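Local coordinates for protein poly-beta-1,6-N-acetyl-D-glucosamine N-deacetylase (Aggregatibacter actinomycetemcomitans, PDB 4U10) that probably removes N-acetyl groups from the exopolysaccharide poly-beta-1,6-N-acetyl-D-glucosamine, with the zinc-binding polysaccharide deacetylase domain held in this chain, at residues 32-37 / 82-87; 40-45 / 89-94; 246-251 / 257-262. All blocks are in the same frame, centred on the assembly; numbering follows the deposited sequence.

Contact 1. Residues 32-37 / 82-87; sequences NLLISH and NVIYPI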
loop_
_atom_site.group_PDB
_atom_site.type_symbol
_atom_site.label_atom_id
_atom_site.label_comp_id
_atom_site.label_asym_id
_atom_site.label_seq_id
_atom_site.Cartn_x
_atom_site.Cartn_y
_atom_site.Cartn_z
ATOM N N ASN A 32 13.782 -13.437 -5.700
ATOM C CA ASN A 32 13.679 -14.899 -5.500
ATOM C C ASN A 32 12.706 -15.261 -4.412
ATOM O O ASN A 32 11.900 -16.231 -4.550
ATOM C CB ASN A 32 15.053 -15.515 -5.187
ATOM C CG ASN A 32 15.014 -17.039 -5.187
ATOM O OD1 ASN A 32 15.032 -17.664 -6.247
ATOM N ND2 ASN A 32 14.923 -17.647 -3.989
ATOM N N LEU A 33 12.740 -14.488 -3.317
ATOM C CA LEU A 33 11.812 -14.746 -2.232
ATOM C C LEU A 33 10.373 -14.483 -2.683
ATOM O O LEU A 33 9.468 -15.242 -2.289
ATOM C CB LEU A 33 12.118 -13.982 -0.952
ATOM C CG LEU A 33 11.131 -14.215 0.175
ATOM C CD1 LEU A 33 11.213 -15.641 0.721
ATOM C CD2 LEU A 33 11.391 -13.237 1.325
ATOM N N LEU A 34 10.180 -13.462 -3.508
ATOM C CA LEU A 34 8.852 -13.094 -4.016
ATOM C C LEU A 34 8.334 -14.273 -4.892
ATOM O O LEU A 34 7.197 -14.769 -4.726
ATOM C CB LEU A 34 8.921 -11.811 -4.870
ATOM C CG LEU A 34 7.606 -11.393 -5.555
ATOM C CD1 LEU A 34 6.577 -10.998 -4.489
ATOM C CD2 LEU A 34 7.679 -10.286 -6.620
ATOM N N ILE A 35 9.171 -14.719 -5.798
ATOM C CA ILE A 35 8.821 -15.903 -6.708
ATOM C C ILE A 35 8.474 -17.126 -5.905
ATOM O O ILE A 35 7.540 -17.899 -6.240
ATOM C CB ILE A 35 9.964 -16.131 -7.721
ATOM C CG1 ILE A 35 9.950 -14.968 -8.719
ATOM C CG2 ILE A 35 9.881 -17.503 -8.432
ATOM C CD1 ILE A 35 11.192 -14.814 -9.615
ATOM N N SER A 36 9.160 -17.274 -4.760
ATOM C CA SER A 36 8.952 -18.431 -3.915
ATOM C C SER A 36 7.591 -18.381 -3.270
ATOM O O SER A 36 6.881 -19.423 -3.134
ATOM C CB SER A 36 10.091 -18.604 -2.872
ATOM O OG SER A 36 9.866 -17.870 -1.709
ATOM N N HIS A 37 7.204 -17.179 -2.850
ATOM C CA HIS A 37 5.886 -16.984 -2.359
ATOM C C HIS A 37 4.841 -17.252 -3.489
ATOM O O HIS A 37 3.849 -17.882 -3.238
ATOM C CB HIS A 37 5.698 -15.568 -1.824
ATOM C CG HIS A 37 6.492 -15.275 -0.609
ATOM N ND1 HIS A 37 6.613 -14.007 -0.105
ATOM C CD2 HIS A 37 7.248 -16.063 0.181
ATOM C CE1 HIS A 37 7.358 -14.028 0.981
ATOM N NE2 HIS A 37 7.765 -15.264 1.175
ATOM N N ASN A 82 9.887 -2.143 -12.456
ATOM C CA ASN A 82 11.109 -2.766 -12.975
ATOM C C ASN A 82 11.356 -4.230 -12.592
ATOM O O ASN A 82 12.095 -4.917 -13.288
ATOM C CB ASN A 82 12.375 -2.011 -12.524
ATOM C CG ASN A 82 12.439 -0.620 -13.075
ATOM O OD1 ASN A 82 11.921 -0.350 -14.162
ATOM N ND2 ASN A 82 13.007 0.314 -12.295
ATOM N N VAL A 83 10.813 -4.669 -11.465
ATOM C CA VAL A 83 11.123 -5.957 -10.924
ATOM C C VAL A 83 9.817 -6.700 -10.737
ATOM O O VAL A 83 9.655 -7.771 -11.286
ATOM C CB VAL A 83 11.869 -5.846 -9.587
ATOM C CG1 VAL A 83 12.046 -7.227 -8.932
ATOM C CG2 VAL A 83 13.216 -5.144 -9.772
ATOM N N ILE A 84 8.848 -6.094 -10.074
ATOM C CA ILE A 84 7.643 -6.816 -9.694
ATOM C C ILE A 84 6.723 -7.087 -10.884
ATOM O O ILE A 84 6.244 -8.200 -11.073
ATOM C CB ILE A 84 6.916 -6.053 -8.584
ATOM C CG1 ILE A 84 7.775 -6.068 -7.322
ATOM C CG2 ILE A 84 5.577 -6.700 -8.273
ATOM C CD1 ILE A 84 7.564 -4.881 -6.435
ATOM N N TYR A 85 6.454 -6.065 -11.668
ATOM C CA TYR A 85 5.416 -6.107 -12.667
ATOM C C TYR A 85 5.662 -7.200 -13.703
ATOM O O TYR A 85 4.778 -7.998 -13.948
ATOM C CB TYR A 85 5.232 -4.676 -13.237
ATOM C CG TYR A 85 4.290 -4.536 -14.391
ATOM C CD1 TYR A 85 2.991 -4.948 -14.287
ATOM C CD2 TYR A 85 4.709 -3.938 -15.606
ATOM C CE1 TYR A 85 2.115 -4.818 -15.373
ATOM C CE2 TYR A 85 3.846 -3.795 -16.681
ATOM C CZ TYR A 85 2.565 -4.225 -16.556
ATOM O OH TYR A 85 1.718 -4.098 -17.600
ATOM N N PRO A 86 6.893 -7.322 -14.232
ATOM C CA PRO A 86 7.162 -8.422 -15.161
ATOM C C PRO A 86 6.803 -9.823 -14.566
ATOM O O PRO A 86 6.265 -10.669 -15.281
ATOM C CB PRO A 86 8.661 -8.314 -15.445
ATOM C CG PRO A 86 9.084 -6.951 -14.993
ATOM C CD PRO A 86 8.063 -6.476 -13.987
ATOM N N ILE A 87 7.062 -10.000 -13.273
ATOM C CA ILE A 87 6.754 -11.209 -12.551
ATOM C C ILE A 87 5.256 -11.378 -12.432
ATOM O O ILE A 87 4.750 -12.463 -12.678
ATOM C CB ILE A 87 7.428 -11.238 -11.171
ATOM C CG1 ILE A 87 8.958 -11.304 -11.332
ATOM C CG2 ILE A 87 6.990 -12.484 -10.366
ATOM C CD1 ILE A 87 9.723 -11.000 -10.047
#

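Contact 2. Residues 40-45 / 89-94; sequences WLKDNG and KAYNYP. With ZN (zinc ion), chain E.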
loop_
_atom_site.group_PDB
_atom_site.type_symbol
_atom_site.label_atom_id
_atom_site.label_comp_id
_atom_site.label_asym_id
_atom_site.label_seq_id
_atom_site.Cartn_x
_atom_site.Cartn_y
_atom_site.Cartn_z
ATOM N N TRP A 40 4.585 -20.875 -4.003
ATOM C CA TRP A 40 4.034 -21.560 -2.876
ATOM C C TRP A 40 2.527 -21.349 -2.840
ATOM O O TRP A 40 1.782 -22.295 -2.506
ATOM C CB TRP A 40 4.645 -21.059 -1.584
ATOM C CG TRP A 40 4.135 -21.818 -0.451
ATOM C CD1 TRP A 40 4.673 -22.965 0.057
ATOM C CD2 TRP A 40 2.941 -21.559 0.311
ATOM N NE1 TRP A 40 3.912 -23.415 1.099
ATOM C CE2 TRP A 40 2.837 -22.583 1.273
ATOM C CE3 TRP A 40 1.953 -20.560 0.275
ATOM C CZ2 TRP A 40 1.780 -22.646 2.201
ATOM C CZ3 TRP A 40 0.906 -20.615 1.205
ATOM C CH2 TRP A 40 0.828 -21.655 2.152
ATOM N N LEU A 41 2.068 -20.133 -3.186
ATOM C CA LEU A 41 0.639 -19.876 -3.181
ATOM C C LEU A 41 -0.035 -20.809 -4.195
ATOM O O LEU A 41 -1.009 -21.471 -3.855
ATOM C CB LEU A 41 0.294 -18.397 -3.522
ATOM C CG LEU A 41 0.771 -17.317 -2.550
ATOM C CD1 LEU A 41 0.647 -15.940 -3.151
ATOM C CD2 LEU A 41 -0.050 -17.425 -1.284
ATOM N N LYS A 42 0.472 -20.846 -5.426
ATOM C CA LYS A 42 -0.269 -21.555 -6.508
ATOM C C LYS A 42 -0.183 -23.076 -6.296
ATOM O O LYS A 42 -1.121 -23.799 -6.672
ATOM C CB LYS A 42 0.261 -21.214 -7.891
ATOM C CG LYS A 42 1.565 -21.925 -8.281
ATOM C CD LYS A 42 2.072 -21.346 -9.593
ATOM C CE LYS A 42 3.115 -22.193 -10.307
ATOM N NZ LYS A 42 4.301 -22.420 -9.448
ATOM N N ASP A 43 0.943 -23.525 -5.706
ATOM C CA ASP A 43 1.222 -24.953 -5.430
ATOM C C ASP A 43 0.604 -25.384 -4.094
ATOM O O ASP A 43 0.934 -26.448 -3.598
ATOM C CB ASP A 43 2.754 -25.251 -5.376
ATOM C CG ASP A 43 3.457 -25.049 -6.739
ATOM O OD1 ASP A 43 2.731 -24.884 -7.733
ATOM O OD2 ASP A 43 4.719 -24.982 -6.851
ATOM N N ASN A 44 -0.221 -24.541 -3.485
ATOM C CA ASN A 44 -0.952 -24.913 -2.269
ATOM C C ASN A 44 -2.432 -24.555 -2.302
ATOM O O ASN A 44 -3.136 -24.618 -1.277
ATOM C CB ASN A 44 -0.261 -24.330 -1.076
ATOM C CG ASN A 44 1.148 -24.886 -0.937
ATOM O OD1 ASN A 44 2.026 -24.658 -1.793
ATOM N ND2 ASN A 44 1.341 -25.697 0.065
ATOM N N GLY A 45 -2.924 -24.212 -3.481
ATOM C CA GLY A 45 -4.382 -24.057 -3.658
ATOM C C GLY A 45 -4.902 -22.667 -3.403
ATOM O O GLY A 45 -6.134 -22.452 -3.364
ATOM N N LYS A 89 2.982 -10.307 -14.458
ATOM C CA LYS A 89 2.582 -10.653 -15.801
ATOM C C LYS A 89 2.888 -12.126 -16.139
ATOM O O LYS A 89 2.040 -12.788 -16.672
ATOM C CB LYS A 89 3.235 -9.758 -16.845
ATOM C CG LYS A 89 2.737 -8.348 -16.802
ATOM C CD LYS A 89 3.120 -7.579 -18.038
ATOM C CE LYS A 89 4.621 -7.374 -18.102
ATOM N NZ LYS A 89 5.005 -6.278 -19.056
ATOM N N ALA A 90 4.091 -12.595 -15.840
ATOM C CA ALA A 90 4.479 -14.010 -15.984
ATOM C C ALA A 90 3.580 -15.001 -15.218
ATOM O O ALA A 90 3.238 -16.062 -15.723
ATOM C CB ALA A 90 5.906 -14.189 -15.470
ATOM N N TYR A 91 3.203 -14.657 -14.002
ATOM C CA TYR A 91 2.292 -15.487 -13.234
ATOM C C TYR A 91 0.812 -15.248 -13.505
ATOM O O TYR A 91 -0.035 -15.949 -12.960
ATOM C CB TYR A 91 2.576 -15.256 -11.754
ATOM C CG TYR A 91 3.783 -16.037 -11.307
ATOM C CD1 TYR A 91 5.062 -15.591 -11.542
ATOM C CD2 TYR A 91 3.609 -17.240 -10.610
ATOM C CE1 TYR A 91 6.169 -16.338 -11.091
ATOM C CE2 TYR A 91 4.685 -18.004 -10.186
ATOM C CZ TYR A 91 5.969 -17.577 -10.453
ATOM O OH TYR A 91 7.003 -18.368 -9.978
ATOM N N ASN A 92 0.521 -14.246 -14.307
ATOM C CA ASN A 92 -0.810 -13.668 -14.404
ATOM C C ASN A 92 -1.513 -13.434 -13.021
ATOM O O ASN A 92 -2.677 -13.786 -12.774
ATOM C CB ASN A 92 -1.656 -14.465 -15.400
ATOM C CG ASN A 92 -2.855 -13.684 -15.867
ATOM O OD1 ASN A 92 -2.769 -12.491 -16.186
ATOM N ND2 ASN A 92 -3.987 -14.342 -15.876
ATOM N N TYR A 93 -0.745 -12.801 -12.139
ATOM C CA TYR A 93 -1.199 -12.358 -10.821
ATOM C C TYR A 93 -1.537 -10.905 -10.785
ATOM O O TYR A 93 -0.699 -10.047 -11.081
ATOM C CB TYR A 93 -0.110 -12.612 -9.777
ATOM C CG TYR A 93 0.014 -14.027 -9.292
ATOM C CD1 TYR A 93 -0.858 -15.054 -9.707
ATOM C CD2 TYR A 93 0.980 -14.345 -8.366
ATOM C CE1 TYR A 93 -0.711 -16.354 -9.209
ATOM C CE2 TYR A 93 1.101 -15.630 -7.865
ATOM C CZ TYR A 93 0.266 -16.639 -8.300
ATOM O OH TYR A 93 0.422 -17.901 -7.744
ATOM N N PRO A 94 -2.794 -10.591 -10.464
ATOM C CA PRO A 94 -3.097 -9.193 -10.228
ATOM C C PRO A 94 -2.639 -8.761 -8.829
ATOM O O PRO A 94 -2.333 -9.610 -7.946
ATOM C CB PRO A 94 -4.610 -9.141 -10.295
ATOM C CG PRO A 94 -5.064 -10.492 -9.930
ATOM C CD PRO A 94 -3.984 -11.441 -10.351
HETATM ZN ZN ZN E . 5.273 -24.533 -8.600
#

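Contact 3. Residues 246-251 / 257-262; sequences GRLLID and STIKNF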
loop_
_atom_site.group_PDB
_atom_site.type_symbol
_atom_site.label_atom_id
_atom_site.label_comp_id
_atom_site.label_asym_id
_atom_site.label_seq_id
_atom_site.Cartn_x
_atom_site.Cartn_y
_atom_site.Cartn_z
ATOM N N GLY A 246 -7.254 -6.481 6.818
ATOM C CA GLY A 246 -5.930 -6.790 7.360
ATOM C C GLY A 246 -5.003 -7.460 6.386
ATOM O O GLY A 246 -5.420 -8.112 5.414
ATOM N N ARG A 247 -3.715 -7.311 6.642
ATOM C CA ARG A 247 -2.709 -7.808 5.764
ATOM C C ARG A 247 -1.568 -8.419 6.557
ATOM O O ARG A 247 -1.270 -8.007 7.705
ATOM C CB ARG A 247 -2.185 -6.651 4.872
ATOM C CG ARG A 247 -3.238 -5.875 4.053
ATOM C CD ARG A 247 -2.531 -4.979 3.030
ATOM N NE ARG A 247 -1.745 -3.923 3.720
ATOM C CZ ARG A 247 -0.854 -3.122 3.140
ATOM N NH1 ARG A 247 -0.576 -3.233 1.848
ATOM N NH2 ARG A 247 -0.183 -2.218 3.854
ATOM N N LEU A 248 -0.876 -9.373 5.939
ATOM C CA LEU A 248 0.372 -9.842 6.482
ATOM C C LEU A 248 1.540 -8.991 5.977
ATOM O O LEU A 248 1.774 -8.917 4.778
ATOM C CB LEU A 248 0.573 -11.316 6.079
ATOM C CG LEU A 248 1.884 -11.925 6.562
ATOM C CD1 LEU A 248 1.952 -11.909 8.083
ATOM C CD2 LEU A 248 1.945 -13.310 5.977
ATOM N N LEU A 249 2.293 -8.365 6.871
ATOM C CA LEU A 249 3.505 -7.639 6.455
ATOM C C LEU A 249 4.633 -8.569 6.103
ATOM O O LEU A 249 5.110 -9.303 6.966
ATOM C CB LEU A 249 3.980 -6.706 7.586
ATOM C CG LEU A 249 5.252 -5.884 7.368
ATOM C CD1 LEU A 249 5.053 -4.972 6.190
ATOM C CD2 LEU A 249 5.651 -5.077 8.597
ATOM N N ILE A 250 5.081 -8.546 4.849
ATOM C CA ILE A 250 6.106 -9.429 4.398
ATOM C C ILE A 250 7.497 -8.885 4.771
ATOM O O ILE A 250 7.787 -7.712 4.622
ATOM C CB ILE A 250 6.012 -9.636 2.868
ATOM C CG1 ILE A 250 4.608 -10.137 2.431
ATOM C CG2 ILE A 250 7.089 -10.587 2.413
ATOM C CD1 ILE A 250 4.282 -11.571 2.862
ATOM N N ASP A 251 8.389 -9.750 5.221
ATOM C CA ASP A 251 9.805 -9.345 5.341
ATOM C C ASP A 251 10.703 -10.493 4.884
ATOM O O ASP A 251 10.200 -11.601 4.504
ATOM C CB ASP A 251 10.141 -8.902 6.778
ATOM C CG ASP A 251 9.747 -9.941 7.846
ATOM O OD1 ASP A 251 10.148 -11.126 7.782
ATOM O OD2 ASP A 251 9.074 -9.539 8.807
ATOM N N SER A 257 6.033 -21.317 6.235
ATOM C CA SER A 257 5.207 -21.664 7.411
ATOM C C SER A 257 4.494 -20.408 7.939
ATOM O O SER A 257 3.306 -20.452 8.333
ATOM C CB SER A 257 6.044 -22.311 8.482
ATOM O OG SER A 257 6.996 -21.394 8.944
ATOM N N THR A 258 5.213 -19.284 7.909
ATOM C CA THR A 258 4.636 -17.972 8.220
ATOM C C THR A 258 3.401 -17.680 7.327
ATOM O O THR A 258 2.314 -17.356 7.816
ATOM C CB THR A 258 5.678 -16.851 8.017
ATOM O OG1 THR A 258 6.964 -17.273 8.481
ATOM C CG2 THR A 258 5.295 -15.595 8.752
ATOM N N ILE A 259 3.565 -17.802 6.018
ATOM C CA ILE A 259 2.468 -17.496 5.095
ATOM C C ILE A 259 1.320 -18.457 5.313
ATOM O O ILE A 259 0.161 -18.051 5.309
ATOM C CB ILE A 259 2.923 -17.507 3.613
ATOM C CG1 ILE A 259 3.814 -16.297 3.348
ATOM C CG2 ILE A 259 1.743 -17.463 2.641
ATOM C CD1 ILE A 259 4.499 -16.328 2.005
ATOM N N LYS A 260 1.641 -19.730 5.498
ATOM C CA LYS A 260 0.626 -20.749 5.728
ATOM C C LYS A 260 -0.165 -20.498 6.991
ATOM O O LYS A 260 -1.388 -20.557 6.984
ATOM C CB LYS A 260 1.260 -22.134 5.817
ATOM C CG LYS A 260 0.271 -23.219 6.212
ATOM C CD LYS A 260 0.888 -24.610 6.131
ATOM C CE LYS A 260 -0.193 -25.687 6.170
ATOM N NZ LYS A 260 0.408 -27.017 6.460
ATOM N N ASN A 261 0.525 -20.238 8.089
ATOM C CA ASN A 261 -0.191 -20.002 9.344
ATOM C C ASN A 261 -1.101 -18.800 9.262
ATOM O O ASN A 261 -2.243 -18.813 9.732
ATOM C CB ASN A 261 0.804 -19.883 10.485
ATOM C CG ASN A 261 1.519 -21.204 10.720
ATOM O OD1 ASN A 261 1.028 -22.264 10.284
ATOM N ND2 ASN A 261 2.690 -21.154 11.349
ATOM N N PHE A 262 -0.629 -17.765 8.595
ATOM C CA PHE A 262 -1.475 -16.604 8.378
ATOM C C PHE A 262 -2.706 -16.941 7.559
ATOM O O PHE A 262 -3.818 -16.635 7.935
ATOM C CB PHE A 262 -0.686 -15.528 7.651
ATOM C CG PHE A 262 -1.430 -14.265 7.491
ATOM C CD1 PHE A 262 -1.408 -13.301 8.492
ATOM C CD2 PHE A 262 -2.177 -14.041 6.355
ATOM C CE1 PHE A 262 -2.093 -12.120 8.324
ATOM C CE2 PHE A 262 -2.858 -12.855 6.173
ATOM C CZ PHE A 262 -2.815 -11.888 7.164
#

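Contact 1. Residues 32-37 / 82-87
Leu34 and Ile35 of helix 31-42 meet Ile84 and Ile87 of helix 79-91 across two segments that run in nearly the same direction, their axes crossing at -25° and coming no closer than 11.3 Å. That spacing is wide, so the branched side chains bridge it with their ends and no hydrogen bond joins the segments. The delta methyl of Ile87 is the shared piece. Its CD1 lies 4.1 Å from Leu34 CD2, and the same Ile87 CD1 lies 4.1 Å from Ile35 CD1, so one methyl contacts two successive residues of the opposing helix. Leu34 has its CG anti to the backbone N (chi1 175°), which carries CD2 across the gap; there Leu34 CD2 also reaches Ile84 CG1 at 4.3 Å. Ile35 leaves its backbone to one side of the other helix, but its CD1 end comes nearer, and the Ile35 and Ile87 side chains meet at about a right angle. In helix 79-91 a wider pi-type turn spans 82-84, and a kink follows where Pro86 has no N-H to give. On the far side of helix 31-42, Leu33 O is gripped twice, by the backbone N of His37 and by Ser36 OG at 2.7 Å. His37 itself is pinned through both ring nitrogens, to Tyr9 OH and Thr254 O. As in the NodB-type beta/alpha fold of polysaccharide deacetylases, the helix pair lies outside the sheet, here over strand 3-13: Leu34 rests on Tyr9 and Val12, Ile84 also packs on Val12, and Ile87 touches Phe38 one turn along helix 31-42.

Contact 2. Residues 40-45 / 89-94
Lys42 CB lies 3.3 Å from the phenol oxygen, OH, of Tyr93; Lys42 N stands 3.7 Å and Leu41 CB 4.3 Å from the same Tyr93 OH. Further out, Lys42 CD comes within 4.3 Å of Tyr91 CE2, at the edge of the ring. The lysine begins with CG between its backbone N and carbonyl carbon (chi1 78°) and bends again at its last torsion, which turns the amine towards Asp43. There a zinc ion is held at the surface: Asp43 binds it unevenly, OD2 at 1.9 Å and OD1 at a long 2.7 Å, and Lys42 NZ joins at 2.5 Å. By distance Lys42 NZ and Asp43 OD1, 3.4 Å apart, form a salt bridge, but an amine bound to zinc is probably neutral, so the pair would owe more to the shared metal than to ionic attraction. Behind this first shell, both tyrosine hydroxyls are fixed by helix 31-42, Tyr93 OH by the carbonyl of Phe38 and Tyr91 OH by Asn39 OD1. The Phe38 ring meets both tyrosine rings edge-to-face, while Tyr91 CB lies above one face of the Tyr93 ring, displaced toward its rim. A Schellman motif at Asn92, with positive phi, ends helix 79-91 and turns the chain so that Tyr93, in the loop, lies like Tyr91 against the end of helix 31-42. Inward, Leu41 and Tyr93 both pack on Val48 of strand 47-48 and Leu71 of strand 68-75, and Leu41 also reaches Leu263 in helix 256-263, so both helix ends lie in the helical layer over the sheet.

Contact 3. Residues 246-251 / 257-262
The last beta-alpha unit of the deacetylase chain, in which strand 248-249 leads through a short loop into helix 256-263, closes on itself through Leu248 and Phe262. Leu248 CB stands over the centre of the Phe262 ring, a CH-pi contact 3.5 Å from the centroid and only 7° off the ring normal. The rest of the leucine spreads over the same aromatic residue: Leu248 CD1 is 3.7 Å from Phe262 CD1, and Leu248 CD2 is 3.8 Å from Phe262 CB. Even the backbone takes part, with Leu248 N 3.4 Å from Phe262 CZ. Phe262 has CG anti to its own N (chi1 -175°), which extends the ring from the helix towards the strand. One turn earlier, Ile259 CG1 meets Leu248 CD2 at 4.4 Å. Arg247 points away from the helix, and its guanidinium group bonds Ala231 O through NE, and Ser72 OG and Asp74 through NH1; since Asp74 binds a zinc ion, Arg247 is a second-shell residue of that site. Strand 248-249 pairs in parallel with strand 3-13 through backbone bonds of Leu248 to Val6 and Ala8, while Ile259 packs against His37 and Trp40 of helix 31-42.

How the contacts relate
Contacts 1 and 2 are successive levels of one helix pair, 31-42 with 79-91, their centres 11 Å apart; Ile35 CG2 touches Tyr91 OH at 3.4 Å where they join. Contact 3 follows later in the chain and meets the other flank of helix 31-42: His37 CD2 packs on Ile259 CD1 at 3.3 Å, and Trp40 CZ3 lies 3.6 Å from Ile259 CG2. Helix 31-42 is thus held between helices 79-91 and 256-263. The metals divide the contacts. Contact 2 carries a peripheral zinc, whereas contact 3 borders the zinc site of His10 and Asp74: the Arg247 side chain is about 4 Å (nearest atoms) from a bound zinc and about 3 Å from that of Asp74.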